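Local coordinates for protein peptide from Structure-specific endonuclease subunit SLX4 (PDB 6J0Y) that probably helps recruit the Slx4 endonuclease subunit to the scaffold protein Rtt107, as a fragment carrying an Rtt107-interacting motif, at residues Glu41-Glu44 and Phe45-Phe49. Numbering follows the deposited sequence.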
ATOM      1  N   GLU B  41      14.850 -15.060  -4.218  1.00 47.90           N
ATOM      2  CA  GLU B  41      15.728 -16.116  -4.722  1.00 47.92           C
ATOM      3  C   GLU B  41      15.196 -16.736  -6.007  1.00 58.35           C
ATOM      4  O   GLU B  41      15.978 -17.254  -6.815  1.00 58.87           O
ATOM      5  CB  GLU B  41      15.897 -17.209  -3.674  1.00 53.29           C
ATOM      6  CG  GLU B  41      16.567 -16.785  -2.402  1.00 58.71           C
ATOM      7  CD  GLU B  41      16.894 -17.980  -1.528  1.00 66.90           C
ATOM      8  OE1 GLU B  41      16.134 -18.256  -0.572  1.00 73.81           O
ATOM      9  OE2 GLU B  41      17.899 -18.658  -1.825  1.00 64.01           O
ATOM     10  N   GLU B  42      13.873 -16.711  -6.202  1.00 58.47           N
ATOM     11  CA  GLU B  42      13.253 -17.302  -7.381  1.00 60.88           C
ATOM     12  C   GLU B  42      13.579 -16.540  -8.662  1.00 60.05           C
ATOM     13  O   GLU B  42      13.404 -17.093  -9.754  1.00 63.77           O
ATOM     14  CB  GLU B  42      11.733 -17.379  -7.188  1.00 61.04           C
ATOM     15  CG  GLU B  42      11.256 -18.413  -6.151  1.00 69.73           C
ATOM     16  CD  GLU B  42      11.391 -17.947  -4.701  1.00 76.22           C
ATOM     17  OE1 GLU B  42      11.005 -18.716  -3.791  1.00 80.87           O
ATOM     18  OE2 GLU B  42      11.877 -16.820  -4.464  1.00 74.15           O
ATOM     19  N   THR B  43      14.031 -15.292  -8.559  1.00 50.92           N
ATOM     20  CA  THR B  43      14.480 -14.515  -9.708  1.00 47.85           C
ATOM     21  C   THR B  43      16.001 -14.469  -9.717  1.00 51.37           C
ATOM     22  O   THR B  43      16.622 -14.168  -8.692  1.00 52.06           O
ATOM     23  CB  THR B  43      13.915 -13.093  -9.674  1.00 52.22           C
ATOM     24  OG1 THR B  43      12.487 -13.150  -9.603  1.00 62.59           O
ATOM     25  CG2 THR B  43      14.322 -12.313 -10.936  1.00 49.23           C
ATOM     26  N   GLU B  44      16.598 -14.777 -10.865  1.00 50.13           N
ATOM     27  CA  GLU B  44      18.046 -14.709 -10.963  1.00 50.64           C
ATOM     28  C   GLU B  44      18.490 -13.285 -11.277  1.00 46.67           C
ATOM     29  O   GLU B  44      17.743 -12.481 -11.844  1.00 44.43           O
ATOM     30  CB  GLU B  44      18.573 -15.684 -12.015  1.00 54.17           C
ATOM     31  CG  GLU B  44      19.336 -16.856 -11.407  1.00 73.34           C
ATOM     32  CD  GLU B  44      18.769 -18.192 -11.828  1.00 85.78           C
ATOM     33  OE1 GLU B  44      18.640 -18.422 -13.048  1.00 89.12           O
ATOM     34  OE2 GLU B  44      18.441 -19.006 -10.937  1.00 90.21           O
ATOM     35  N   PHE B  45      19.734 -12.985 -10.893  1.00 49.86           N
ATOM     36  CA  PHE B  45      20.222 -11.612 -10.965  1.00 47.04           C
ATOM     37  C   PHE B  45      20.214 -11.077 -12.391  1.00 48.27           C
ATOM     38  O   PHE B  45      19.924  -9.894 -12.604  1.00 51.06           O
ATOM     39  CB  PHE B  45      21.633 -11.525 -10.378  1.00 44.52           C
ATOM     40  CG  PHE B  45      21.686 -11.676  -8.877  1.00 54.53           C
ATOM     41  CD1 PHE B  45      21.056 -10.755  -8.050  1.00 56.41           C
ATOM     42  CD2 PHE B  45      22.386 -12.722  -8.292  1.00 58.72           C
ATOM     43  CE1 PHE B  45      21.113 -10.883  -6.662  1.00 57.90           C
ATOM     44  CE2 PHE B  45      22.448 -12.858  -6.903  1.00 61.45           C
ATOM     45  CZ  PHE B  45      21.805 -11.934  -6.090  1.00 54.73           C
ATOM     46  N   ASP B  46      20.510 -11.927 -13.378  1.00 51.07           N
ATOM     47  CA  ASP B  46      20.637 -11.496 -14.767  1.00 51.92           C
ATOM     48  C   ASP B  46      19.426 -11.862 -15.625  1.00 48.06           C
ATOM     49  O   ASP B  46      19.525 -11.857 -16.858  1.00 46.42           O
ATOM     50  CB  ASP B  46      21.916 -12.069 -15.384  1.00 59.75           C
ATOM     51  CG  ASP B  46      21.946 -13.586 -15.378  1.00 72.56           C
ATOM     52  OD1 ASP B  46      20.975 -14.210 -14.891  1.00 75.97           O
ATOM     53  OD2 ASP B  46      22.948 -14.159 -15.861  1.00 79.54           O
ATOM     54  N   ASP B  47      18.289 -12.187 -15.011  1.00 41.79           N
ATOM     55  CA  ASP B  47      17.083 -12.434 -15.793  1.00 36.47           C
ATOM     56  C   ASP B  47      16.686 -11.175 -16.551  1.00 35.73           C
ATOM     57  O   ASP B  47      16.693 -10.075 -15.995  1.00 35.27           O
ATOM     58  CB  ASP B  47      15.928 -12.870 -14.890  1.00 45.44           C
ATOM     59  CG  ASP B  47      15.966 -14.349 -14.558  1.00 53.40           C
ATOM     60  OD1 ASP B  47      16.615 -15.120 -15.299  1.00 51.76           O
ATOM     61  OD2 ASP B  47      15.327 -14.734 -13.557  1.00 55.01           O
ATOM     62  N   GLN B  48      16.326 -11.341 -17.820  1.00 31.83           N
ATOM     63  CA  GLN B  48      15.912 -10.230 -18.673  1.00 26.53           C
ATOM     64  C   GLN B  48      14.402 -10.307 -18.875  1.00 28.56           C
ATOM     65  O   GLN B  48      13.898 -11.274 -19.458  1.00 30.83           O
ATOM     66  CB  GLN B  48      16.649 -10.269 -20.013  1.00 30.03           C
ATOM     67  CG  GLN B  48      16.227  -9.172 -20.995  1.00 35.08           C
ATOM     68  CD  GLN B  48      16.447  -7.767 -20.444  1.00 33.69           C
ATOM     69  OE1 GLN B  48      17.589  -7.349 -20.223  1.00 33.71           O
ATOM     70  NE2 GLN B  48      15.352  -7.030 -20.228  1.00 29.27           N
ATOM     71  N   PHE B  49      13.686  -9.301 -18.382  1.00 24.87           N
ATOM     72  CA  PHE B  49      12.238  -9.271 -18.431  1.00 24.05           C
ATOM     73  C   PHE B  49      11.733  -8.247 -19.439  1.00 23.71           C
ATOM     74  O   PHE B  49      12.447  -7.354 -19.903  1.00 25.86           O
ATOM     75  CB  PHE B  49      11.651  -8.945 -17.057  1.00 24.96           C
ATOM     76  CG  PHE B  49      11.845 -10.038 -16.043  1.00 24.28           C
ATOM     77  CD1 PHE B  49      10.994 -11.129 -16.020  1.00 30.61           C
ATOM     78  CD2 PHE B  49      12.872  -9.975 -15.128  1.00 30.33           C
ATOM     79  CE1 PHE B  49      11.165 -12.149 -15.081  1.00 31.33           C
ATOM     80  CE2 PHE B  49      13.058 -10.989 -14.196  1.00 35.02           C
ATOM     81  CZ  PHE B  49      12.207 -12.074 -14.178  1.00 34.97           C
TER
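A type I beta turn from Glu44 to Asp47 reverses the acidic loop between strands 27-32 and 49-55, and Asp47 closes it twice, once with its backbone and once with its side chain. In the backbone bond characteristic of such a turn, Asp47 N reaches Glu44 O at 3.2 Å and nearly straight (168°), although it comes from well above the carbonyl plane. In the other, Glu44 N gives its hydrogen to Asp47 OD2 at 3.0 Å, meeting the carboxylate from above its plane. Aspartate suits this place because its short side chain, with CG anti to its own carbonyl carbon (chi1 -83°), points back at the amide that opens the turn. An alanine here would remove the carboxylate and would probably leave Glu44 N without this acceptor, the turn then relying more on its backbone bond. Like charge gathers nearby, Glu44 OE1 lying 4.5 Å from Asp47 OD1, which may raise the proton affinity of these carboxylates. Phe45 packs against a basic side chain of another protein chain, while Phe49 is buried where strand 49-55 begins and makes a cation-pi contact with Lys12. Thr43 joins turn to strand: its methyl CG2, anti to the backbone N, sits 3.7 Å from Asp47 OD2 and meets the edge of the Phe49 ring in plane, 3.7 Å from CE2.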